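Ribonucleoside-diphosphate reductase (Pseudomonas aeruginosa, PDB 5IM3) probably reduces ribonucleoside diphosphates to the deoxyribonucleotide precursors of DNA, drawing electrons from thioredoxin, and binds dATP as an allosteric nucleotide. Local coordinates at residues A[726-731]-A[740-745]; A[494-499]-A[891-896]; A[680-685]-A[856-861]. All coordinates share one frame; numbering follows the deposited sequence.

Contact 1: residues A[726-731]-A[740-745]; sequences DSEKKL and IEVDLS
Glu728 sets a buried carboxylate oxygen, OE1, against the methyls of Val742. Glu728 OE1 lies 3.4 Å from Val742 CG2 and 4.0 Å from Val742 CG1, and no hydrogen-bond partner for it is present in the model. The contact joins helix 724-735 to the extended loop that follows it, in the barrel domain of the reductase large chain. The loop turns back along the helix, and no hydrogen bond links the two segments. Glu728 is bent at chi2 (-81°), and the Glu728 and Val742 side chains cross at a slant. The apolar neighbour would probably disfavour a bare charge, while nearby Lys868 and a long, weak ion pair of OE2 with Arg572 would tend to stabilise it.

Apolar packing lies on both sides of this pair along the loop. Leu731 and Ile740 meet at about a right angle, with Leu731 CD2 3.7 Å from Ile740 CD1. Leu731 also rests on Pro568 and Leu571 of helix 566-571. At the more exposed end, the extended chain of Lys729 slants across Leu744. Lys729 CG comes within 3.7 Å of Leu744 CD2, and Lys729 CE within 4.0 Å. Beside it the loop forms an Asx turn, and Asp743 OD1 also has a salt bridge to Lys868. Asp743 OD1 takes Ser745 OG at 2.7 Å on its syn lone pair and Ser745 N at 2.8 Å from above the carboxylate plane.

Contact 2: residues A[494-499]-A[891-896]; sequences RVFDDG and TYRMAW
The C-terminal end of helix 489-496 packs on helix 885-897 in the barrel domain, and Phe496 is wedged between Arg893 and Trp896. The helix finishes in a Schellman motif. Gly499 N bonds to Arg494 O and Asp498 N to Val495 O, with Asp498 at positive phi as the C-prime residue.

The Phe496 ring has Trp896 CZ3 over one face and Arg893 NH1 over the opposite face. It meets Trp896 edge-to-face. The six-membered ring of Trp896 turns its edge to Phe496, with centroids 4.9 Å apart and planes at 67°. Trp896 CZ3 stands over the Phe496 face toward its rim, 3.5 Å from Phe496 CE1. The extended chain of Arg893 passes the rim, with CG and CD each 3.7 Å from Phe496 CE1, and brings NH1 4.2 Å above the plane of the Phe496 ring. The guanidinium lies over this face, with Arg893 CZ 5.0 Å from the centroid of the Phe496 ring; at that range any cation-pi attraction is weak at most. Val495, with CG1 anti to the backbone N (chi1 173°), sets that methyl over a face of the guanidinium, 3.8 Å from Arg893 NH2. The polar ends are held by other residues: Arg893 NE forms a salt bridge with Asp889, and Trp896 NE1 a hydrogen bond with Asp489.

Around this core, Tyr739 touches both Phe496 and Trp896, and Trp548 of helix 544-558 touches Val495. On other sides of helix 885-897, Thr891 rests on strand 878-881 and Met894 packs against helix 856-866.

Contact 3: residues A[680-685]-A[856-861]; sequences AAIAFA and TRWIVE
Ile682 reaches from helix 679-707 to Trp858 and Glu861 of helix 856-866. It has the most surface buried by this helix-helix contact, and its CD1 methyl does nearly all the touching. With CG1 beside the backbone N (chi1 -73°) and chi2 at 177°, the side chain is extended and carries CD1 across to the other helix.

Trp858 receives the methyl at the edge of its ring, near the ring plane. Ile682 CD1 lies 3.4 Å from Trp858 CE3 and 3.7 Å from Trp858 CZ3, and the two side chains meet at about a right angle. A ring edge carries C-H groups, so this is packing of a methyl against an aromatic rim, not stacking over a face. One face of the same indole is met by Arg857, its neighbour in the chain, whose NH1 stands 3.2 Å above the ring plane, toward the rim.

Glu861 is one helical turn on from Trp858. It offers its CB, 3.6 Å from Ile682 CD1, so the methyl touches both residues at once. The chain of Glu861 then bends at chi2 (-66°), and its carboxylate makes a salt bridge through OE2 to Arg898.

Within these two segments, helices 679-707 and 856-866 meet through carbon atoms. No hydrogen bond or salt bridge crosses between the segments. The contact probably depends on shape and dispersion, while the charge of Glu861 is engaged with Arg898.

In the fold
After the ATP cones, the all-alpha domain and the first barrel strands, the chain reaches helix 489-496. Contact 2 joins its end to helix 885-897, closing a loop of nearly 400 residues. Contacts 1 and 3 both lie inside that loop. Contact 3 is nested next, bringing helix 679-707 to helix 856-866 across 170 residues. Contact 1 is innermost, a short return in which the loop after helix 724-735 folds back on it. No loops cross. Contacts 2 and 3 touch through helices 856-866 and 885-897, where Met894 packs on Arg857 and Glu861. Contact 1 stands about 5 Å from each of the others at the nearest atoms. All three belong to the barrel domain, away from the dATP sites.

Contact 1: residues A[726-731]-A[740-745]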
loop_
_atom_site.group_PDB
_atom_site.type_symbol
_atom_site.label_atom_id
_atom_site.label_comp_id
_atom_site.label_asym_id
_atom_site.label_seq_id
_atom_site.Cartn_x
_atom_site.Cartn_y
_atom_site.Cartn_z
ATOM N N ASP A 726 29.200 -3.940 -43.474
ATOM C CA ASP A 726 30.347 -4.722 -43.029
ATOM C C ASP A 726 30.678 -4.464 -41.564
ATOM O O ASP A 726 31.156 -5.371 -40.875
ATOM C CB ASP A 726 31.558 -4.413 -43.911
ATOM C CG ASP A 726 31.322 -4.771 -45.368
ATOM O OD1 ASP A 726 30.855 -5.898 -45.635
ATOM O OD2 ASP A 726 31.597 -3.926 -46.246
ATOM N N SER A 727 30.433 -3.246 -41.072
ATOM C CA SER A 727 30.620 -2.965 -39.651
ATOM C C SER A 727 29.769 -3.890 -38.789
ATOM O O SER A 727 30.218 -4.357 -37.737
ATOM C CB SER A 727 30.279 -1.505 -39.353
ATOM O OG SER A 727 31.080 -0.612 -40.099
ATOM N N GLU A 728 28.529 -4.157 -39.214
ATOM C CA GLU A 728 27.669 -5.073 -38.469
ATOM C C GLU A 728 28.298 -6.454 -38.363
ATOM O O GLU A 728 28.264 -7.080 -37.298
ATOM C CB GLU A 728 26.296 -5.176 -39.137
ATOM C CG GLU A 728 25.374 -4.003 -38.880
ATOM C CD GLU A 728 24.669 -4.085 -37.538
ATOM O OE1 GLU A 728 23.424 -3.993 -37.514
ATOM O OE2 GLU A 728 25.358 -4.239 -36.507
ATOM N N LYS A 729 28.873 -6.949 -39.461
ATOM C CA LYS A 729 29.455 -8.287 -39.457
ATOM C C LYS A 729 30.607 -8.382 -38.465
ATOM O O LYS A 729 30.675 -9.321 -37.663
ATOM C CB LYS A 729 29.920 -8.656 -40.866
ATOM C CG LYS A 729 28.784 -8.891 -41.847
ATOM C CD LYS A 729 29.294 -9.424 -43.178
ATOM C CE LYS A 729 28.150 -9.907 -44.053
ATOM N NZ LYS A 729 28.626 -10.555 -45.309
ATOM N N LYS A 730 31.527 -7.414 -38.503
ATOM C CA LYS A 730 32.648 -7.432 -37.569
ATOM C C LYS A 730 32.177 -7.271 -36.132
ATOM O O LYS A 730 32.763 -7.862 -35.218
ATOM C CB LYS A 730 33.654 -6.337 -37.926
ATOM C CG LYS A 730 34.703 -6.770 -38.941
ATOM C CD LYS A 730 35.722 -5.668 -39.202
ATOM C CE LYS A 730 36.868 -6.161 -40.072
ATOM N NZ LYS A 730 36.392 -6.675 -41.386
ATOM N N LEU A 731 31.121 -6.485 -35.910
ATOM C CA LEU A 731 30.583 -6.339 -34.561
ATOM C C LEU A 731 30.122 -7.683 -34.011
ATOM O O LEU A 731 30.352 -7.994 -32.835
ATOM C CB LEU A 731 29.431 -5.330 -34.565
ATOM C CG LEU A 731 28.685 -5.127 -33.241
ATOM C CD1 LEU A 731 29.626 -4.635 -32.153
ATOM C CD2 LEU A 731 27.525 -4.157 -33.424
ATOM N N ILE A 740 24.712 -11.163 -29.551
ATOM C CA ILE A 740 24.184 -10.255 -30.565
ATOM C C ILE A 740 23.664 -11.073 -31.736
ATOM O O ILE A 740 24.282 -12.056 -32.153
ATOM C CB ILE A 740 25.246 -9.237 -31.032
ATOM C CG1 ILE A 740 24.672 -8.322 -32.120
ATOM C CG2 ILE A 740 26.494 -9.956 -31.533
ATOM C CD1 ILE A 740 25.571 -7.141 -32.465
ATOM N N GLU A 741 22.520 -10.651 -32.265
ATOM C CA GLU A 741 21.938 -11.267 -33.452
ATOM C C GLU A 741 21.200 -10.185 -34.220
ATOM O O GLU A 741 20.296 -9.547 -33.674
ATOM C CB GLU A 741 20.994 -12.409 -33.077
ATOM C CG GLU A 741 20.328 -13.073 -34.266
ATOM C CD GLU A 741 19.520 -14.289 -33.872
ATOM O OE1 GLU A 741 20.104 -15.225 -33.285
ATOM O OE2 GLU A 741 18.302 -14.303 -34.139
ATOM N N VAL A 742 21.588 -9.975 -35.473
ATOM C CA VAL A 742 20.996 -8.942 -36.311
ATOM C C VAL A 742 20.876 -9.481 -37.729
ATOM O O VAL A 742 21.730 -10.247 -38.189
ATOM C CB VAL A 742 21.822 -7.636 -36.271
ATOM C CG1 VAL A 742 23.273 -7.903 -36.614
ATOM C CG2 VAL A 742 21.233 -6.584 -37.205
ATOM N N ASP A 743 19.801 -9.098 -38.409
ATOM C CA ASP A 743 19.607 -9.491 -39.798
ATOM C C ASP A 743 20.696 -8.886 -40.674
ATOM O O ASP A 743 21.087 -7.730 -40.498
ATOM C CB ASP A 743 18.231 -9.037 -40.282
ATOM C CG ASP A 743 17.951 -9.456 -41.706
ATOM O OD1 ASP A 743 18.385 -8.737 -42.630
ATOM O OD2 ASP A 743 17.295 -10.502 -41.902
ATOM N N LEU A 744 21.188 -9.676 -41.629
ATOM C CA LEU A 744 22.277 -9.258 -42.506
ATOM C C LEU A 744 21.871 -9.271 -43.977
ATOM O O LEU A 744 22.739 -9.295 -44.855
ATOM C CB LEU A 744 23.501 -10.151 -42.280
ATOM C CG LEU A 744 24.648 -9.603 -41.422
ATOM C CD1 LEU A 744 24.153 -8.941 -40.145
ATOM C CD2 LEU A 744 25.623 -10.725 -41.088
ATOM N N SER A 745 20.572 -9.236 -44.270
ATOM C CA SER A 745 20.114 -9.321 -45.647
ATOM C C SER A 745 20.444 -8.040 -46.408
ATOM O O SER A 745 20.611 -6.962 -45.831
ATOM C CB SER A 745 18.609 -9.587 -45.701
ATOM O OG SER A 745 17.874 -8.472 -45.227
#

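Contact 2: residues A[494-499]-A[891-896]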
loop_
_atom_site.group_PDB
_atom_site.type_symbol
_atom_site.label_atom_id
_atom_site.label_comp_id
_atom_site.label_asym_id
_atom_site.label_seq_id
_atom_site.Cartn_x
_atom_site.Cartn_y
_atom_site.Cartn_z
ATOM N N ARG A 494 27.894 -9.321 -18.453
ATOM C CA ARG A 494 27.797 -9.738 -17.058
ATOM C C ARG A 494 26.347 -9.778 -16.587
ATOM O O ARG A 494 26.000 -10.589 -15.722
ATOM C CB ARG A 494 28.625 -8.803 -16.174
ATOM C CG ARG A 494 30.119 -8.809 -16.485
ATOM C CD ARG A 494 30.804 -10.074 -15.982
ATOM N NE ARG A 494 32.216 -10.127 -16.363
ATOM C CZ ARG A 494 33.201 -9.536 -15.692
ATOM N NH1 ARG A 494 32.942 -8.832 -14.596
ATOM N NH2 ARG A 494 34.451 -9.645 -16.119
ATOM N N VAL A 495 25.489 -8.922 -17.143
ATOM C CA VAL A 495 24.063 -8.997 -16.836
ATOM C C VAL A 495 23.476 -10.293 -17.383
ATOM O O VAL A 495 22.812 -11.050 -16.664
ATOM C CB VAL A 495 23.330 -7.764 -17.398
ATOM C CG1 VAL A 495 21.817 -7.915 -17.241
ATOM C CG2 VAL A 495 23.813 -6.491 -16.709
ATOM N N PHE A 496 23.714 -10.567 -18.668
ATOM C CA PHE A 496 23.197 -11.784 -19.285
ATOM C C PHE A 496 23.661 -13.031 -18.548
ATOM O O PHE A 496 22.921 -14.018 -18.475
ATOM C CB PHE A 496 23.631 -11.850 -20.749
ATOM C CG PHE A 496 22.738 -11.087 -21.689
ATOM C CD1 PHE A 496 22.436 -9.755 -21.457
ATOM C CD2 PHE A 496 22.217 -11.699 -22.818
ATOM C CE1 PHE A 496 21.616 -9.053 -22.324
ATOM C CE2 PHE A 496 21.402 -11.003 -23.688
ATOM C CZ PHE A 496 21.100 -9.680 -23.442
ATOM N N ASP A 497 24.874 -13.009 -17.996
ATOM C CA ASP A 497 25.477 -14.173 -17.363
ATOM C C ASP A 497 25.431 -14.116 -15.840
ATOM O O ASP A 497 26.050 -14.957 -15.182
ATOM C CB ASP A 497 26.926 -14.325 -17.834
ATOM C CG ASP A 497 27.042 -14.427 -19.342
ATOM O OD1 ASP A 497 26.080 -14.888 -19.989
ATOM O OD2 ASP A 497 28.100 -14.050 -19.885
ATOM N N ASP A 498 24.716 -13.148 -15.266
ATOM C CA ASP A 498 24.607 -13.012 -13.813
ATOM C C ASP A 498 25.988 -12.911 -13.166
ATOM O O ASP A 498 26.241 -13.482 -12.104
ATOM C CB ASP A 498 23.809 -14.172 -13.212
ATOM C CG ASP A 498 23.422 -13.932 -11.763
ATOM O OD1 ASP A 498 23.277 -12.755 -11.371
ATOM O OD2 ASP A 498 23.256 -14.924 -11.019
ATOM N N GLY A 499 26.893 -12.175 -13.816
ATOM C CA GLY A 499 28.238 -11.997 -13.315
ATOM C C GLY A 499 28.373 -10.769 -12.432
ATOM O O GLY A 499 27.427 -10.016 -12.199
ATOM N N THR A 891 13.134 -5.441 -22.794
ATOM C CA THR A 891 13.202 -4.460 -23.873
ATOM C C THR A 891 14.636 -4.007 -24.121
ATOM O O THR A 891 15.127 -4.061 -25.254
ATOM C CB THR A 891 12.314 -3.259 -23.548
ATOM O OG1 THR A 891 10.943 -3.669 -23.532
ATOM C CG2 THR A 891 12.498 -2.146 -24.582
ATOM N N TYR A 892 15.323 -3.539 -23.077
ATOM C CA TYR A 892 16.651 -2.973 -23.276
ATOM C C TYR A 892 17.735 -4.037 -23.396
ATOM O O TYR A 892 18.822 -3.736 -23.901
ATOM C CB TYR A 892 16.959 -1.984 -22.152
ATOM C CG TYR A 892 16.110 -0.739 -22.270
ATOM C CD1 TYR A 892 16.439 0.263 -23.175
ATOM C CD2 TYR A 892 14.958 -0.582 -21.511
ATOM C CE1 TYR A 892 15.658 1.396 -23.306
ATOM C CE2 TYR A 892 14.167 0.548 -21.634
ATOM C CZ TYR A 892 14.519 1.533 -22.533
ATOM O OH TYR A 892 13.734 2.661 -22.658
ATOM N N ARG A 893 17.464 -5.270 -22.963
ATOM C CA ARG A 893 18.290 -6.392 -23.396
ATOM C C ARG A 893 18.163 -6.600 -24.900
ATOM O O ARG A 893 19.165 -6.801 -25.596
ATOM C CB ARG A 893 17.890 -7.673 -22.663
ATOM C CG ARG A 893 18.333 -7.757 -21.215
ATOM C CD ARG A 893 18.255 -9.191 -20.711
ATOM N NE ARG A 893 18.398 -9.277 -19.260
ATOM C CZ ARG A 893 18.848 -10.346 -18.611
ATOM N NH1 ARG A 893 19.216 -11.433 -19.279
ATOM N NH2 ARG A 893 18.943 -10.327 -17.287
ATOM N N MET A 894 16.932 -6.561 -25.414
ATOM C CA MET A 894 16.706 -6.747 -26.844
ATOM C C MET A 894 17.382 -5.648 -27.654
ATOM O O MET A 894 17.989 -5.921 -28.695
ATOM C CB MET A 894 15.203 -6.781 -27.128
ATOM C CG MET A 894 14.832 -6.894 -28.601
ATOM S SD MET A 894 13.055 -6.725 -28.877
ATOM C CE MET A 894 12.976 -6.950 -30.652
ATOM N N ALA A 895 17.277 -4.399 -27.195
ATOM C CA ALA A 895 17.918 -3.294 -27.901
ATOM C C ALA A 895 19.414 -3.533 -28.053
ATOM O O ALA A 895 19.983 -3.311 -29.130
ATOM C CB ALA A 895 17.661 -1.981 -27.161
ATOM N N TRP A 896 20.068 -3.981 -26.982
ATOM C CA TRP A 896 21.489 -4.305 -27.053
ATOM C C TRP A 896 21.722 -5.548 -27.904
ATOM O O TRP A 896 22.624 -5.579 -28.749
ATOM C CB TRP A 896 22.035 -4.502 -25.637
ATOM C CG TRP A 896 23.483 -4.863 -25.577
ATOM C CD1 TRP A 896 24.544 -4.054 -25.858
ATOM C CD2 TRP A 896 24.031 -6.127 -25.191
ATOM N NE1 TRP A 896 25.722 -4.739 -25.679
ATOM C CE2 TRP A 896 25.434 -6.014 -25.269
ATOM C CE3 TRP A 896 23.473 -7.344 -24.789
ATOM C CZ2 TRP A 896 26.285 -7.072 -24.963
ATOM C CZ3 TRP A 896 24.317 -8.390 -24.488
ATOM C CH2 TRP A 896 25.710 -8.246 -24.570
#

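Contact 3: residues A[680-685]-A[856-861]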
loop_
_atom_site.group_PDB
_atom_site.type_symbol
_atom_site.label_atom_id
_atom_site.label_comp_id
_atom_site.label_asym_id
_atom_site.label_seq_id
_atom_site.Cartn_x
_atom_site.Cartn_y
_atom_site.Cartn_z
ATOM N N ALA A 680 6.105 -6.318 -42.530
ATOM C CA ALA A 680 6.182 -5.482 -43.722
ATOM C C ALA A 680 6.757 -4.105 -43.414
ATOM O O ALA A 680 7.424 -3.512 -44.268
ATOM C CB ALA A 680 4.798 -5.350 -44.359
ATOM N N ALA A 681 6.511 -3.576 -42.212
ATOM C CA ALA A 681 7.118 -2.304 -41.828
ATOM C C ALA A 681 8.599 -2.476 -41.524
ATOM O O ALA A 681 9.421 -1.621 -41.881
ATOM C CB ALA A 681 6.396 -1.717 -40.616
ATOM N N ILE A 682 8.956 -3.569 -40.851
ATOM C CA ILE A 682 10.360 -3.864 -40.591
ATOM C C ILE A 682 11.118 -4.014 -41.904
ATOM O O ILE A 682 12.273 -3.586 -42.026
ATOM C CB ILE A 682 10.471 -5.124 -39.713
ATOM C CG1 ILE A 682 10.051 -4.787 -38.279
ATOM C CG2 ILE A 682 11.880 -5.700 -39.753
ATOM C CD1 ILE A 682 10.055 -5.972 -37.331
ATOM N N ALA A 683 10.479 -4.619 -42.906
ATOM C CA ALA A 683 11.112 -4.772 -44.212
ATOM C C ALA A 683 11.301 -3.422 -44.893
ATOM O O ALA A 683 12.366 -3.143 -45.457
ATOM C CB ALA A 683 10.277 -5.705 -45.088
ATOM N N PHE A 684 10.272 -2.571 -44.861
ATOM C CA PHE A 684 10.392 -1.251 -45.474
ATOM C C PHE A 684 11.451 -0.407 -44.773
ATOM O O PHE A 684 12.179 0.353 -45.422
ATOM C CB PHE A 684 9.042 -0.536 -45.459
ATOM C CG PHE A 684 9.118 0.896 -45.897
ATOM C CD1 PHE A 684 9.379 1.216 -47.220
ATOM C CD2 PHE A 684 8.936 1.924 -44.986
ATOM C CE1 PHE A 684 9.458 2.537 -47.627
ATOM C CE2 PHE A 684 9.011 3.247 -45.386
ATOM C CZ PHE A 684 9.274 3.553 -46.707
ATOM N N ALA A 685 11.547 -0.518 -43.444
ATOM C CA ALA A 685 12.560 0.237 -42.710
ATOM C C ALA A 685 13.963 -0.204 -43.103
ATOM O O ALA A 685 14.878 0.621 -43.213
ATOM C CB ALA A 685 12.359 0.066 -41.205
ATOM N N THR A 856 6.700 -2.835 -28.317
ATOM C CA THR A 856 8.008 -2.197 -28.405
ATOM C C THR A 856 8.957 -2.971 -29.309
ATOM O O THR A 856 9.843 -2.377 -29.931
ATOM C CB THR A 856 8.599 -2.056 -27.001
ATOM O OG1 THR A 856 7.627 -1.454 -26.137
ATOM C CG2 THR A 856 9.849 -1.189 -27.018
ATOM N N ARG A 857 8.783 -4.290 -29.405
ATOM C CA ARG A 857 9.693 -5.104 -30.207
ATOM C C ARG A 857 9.698 -4.684 -31.674
ATOM O O ARG A 857 10.724 -4.819 -32.349
ATOM C CB ARG A 857 9.325 -6.583 -30.078
ATOM C CG ARG A 857 7.860 -6.902 -30.334
ATOM C CD ARG A 857 7.600 -8.390 -30.165
ATOM N NE ARG A 857 6.175 -8.714 -30.152
ATOM C CZ ARG A 857 5.481 -9.139 -31.206
ATOM N NH1 ARG A 857 6.068 -9.306 -32.385
ATOM N NH2 ARG A 857 4.188 -9.405 -31.080
ATOM N N TRP A 858 8.572 -4.186 -32.190
ATOM C CA TRP A 858 8.551 -3.718 -33.574
ATOM C C TRP A 858 9.442 -2.495 -33.755
ATOM O O TRP A 858 10.163 -2.387 -34.753
ATOM C CB TRP A 858 7.120 -3.399 -34.006
ATOM C CG TRP A 858 6.195 -4.571 -33.969
ATOM C CD1 TRP A 858 5.179 -4.781 -33.085
ATOM C CD2 TRP A 858 6.191 -5.697 -34.858
ATOM N NE1 TRP A 858 4.547 -5.967 -33.364
ATOM C CE2 TRP A 858 5.150 -6.549 -34.447
ATOM C CE3 TRP A 858 6.971 -6.067 -35.959
ATOM C CZ2 TRP A 858 4.864 -7.748 -35.098
ATOM C CZ3 TRP A 858 6.687 -7.261 -36.602
ATOM C CH2 TRP A 858 5.641 -8.085 -36.171
ATOM N N ILE A 859 9.405 -1.563 -32.800
ATOM C CA ILE A 859 10.197 -0.341 -32.909
ATOM C C ILE A 859 11.682 -0.655 -32.788
ATOM O O ILE A 859 12.519 -0.031 -33.453
ATOM C CB ILE A 859 9.746 0.678 -31.844
ATOM C CG1 ILE A 859 8.227 0.875 -31.888
ATOM C CG2 ILE A 859 10.450 2.012 -32.041
ATOM C CD1 ILE A 859 7.700 1.334 -33.225
ATOM N N VAL A 860 12.037 -1.616 -31.932
ATOM C CA VAL A 860 13.438 -1.980 -31.758
ATOM C C VAL A 860 13.960 -2.698 -32.996
ATOM O O VAL A 860 15.031 -2.367 -33.519
ATOM C CB VAL A 860 13.609 -2.840 -30.493
ATOM C CG1 VAL A 860 15.028 -3.390 -30.399
ATOM C CG2 VAL A 860 13.267 -2.028 -29.254
ATOM N N GLU A 861 13.219 -3.703 -33.475
ATOM C CA GLU A 861 13.666 -4.465 -34.637
ATOM C C GLU A 861 13.784 -3.577 -35.868
ATOM O O GLU A 861 14.703 -3.744 -36.678
ATOM C CB GLU A 861 12.709 -5.624 -34.908
ATOM C CG GLU A 861 13.151 -6.947 -34.308
ATOM C CD GLU A 861 14.425 -7.474 -34.942
ATOM O OE1 GLU A 861 14.790 -6.991 -36.036
ATOM O OE2 GLU A 861 15.064 -8.364 -34.342
#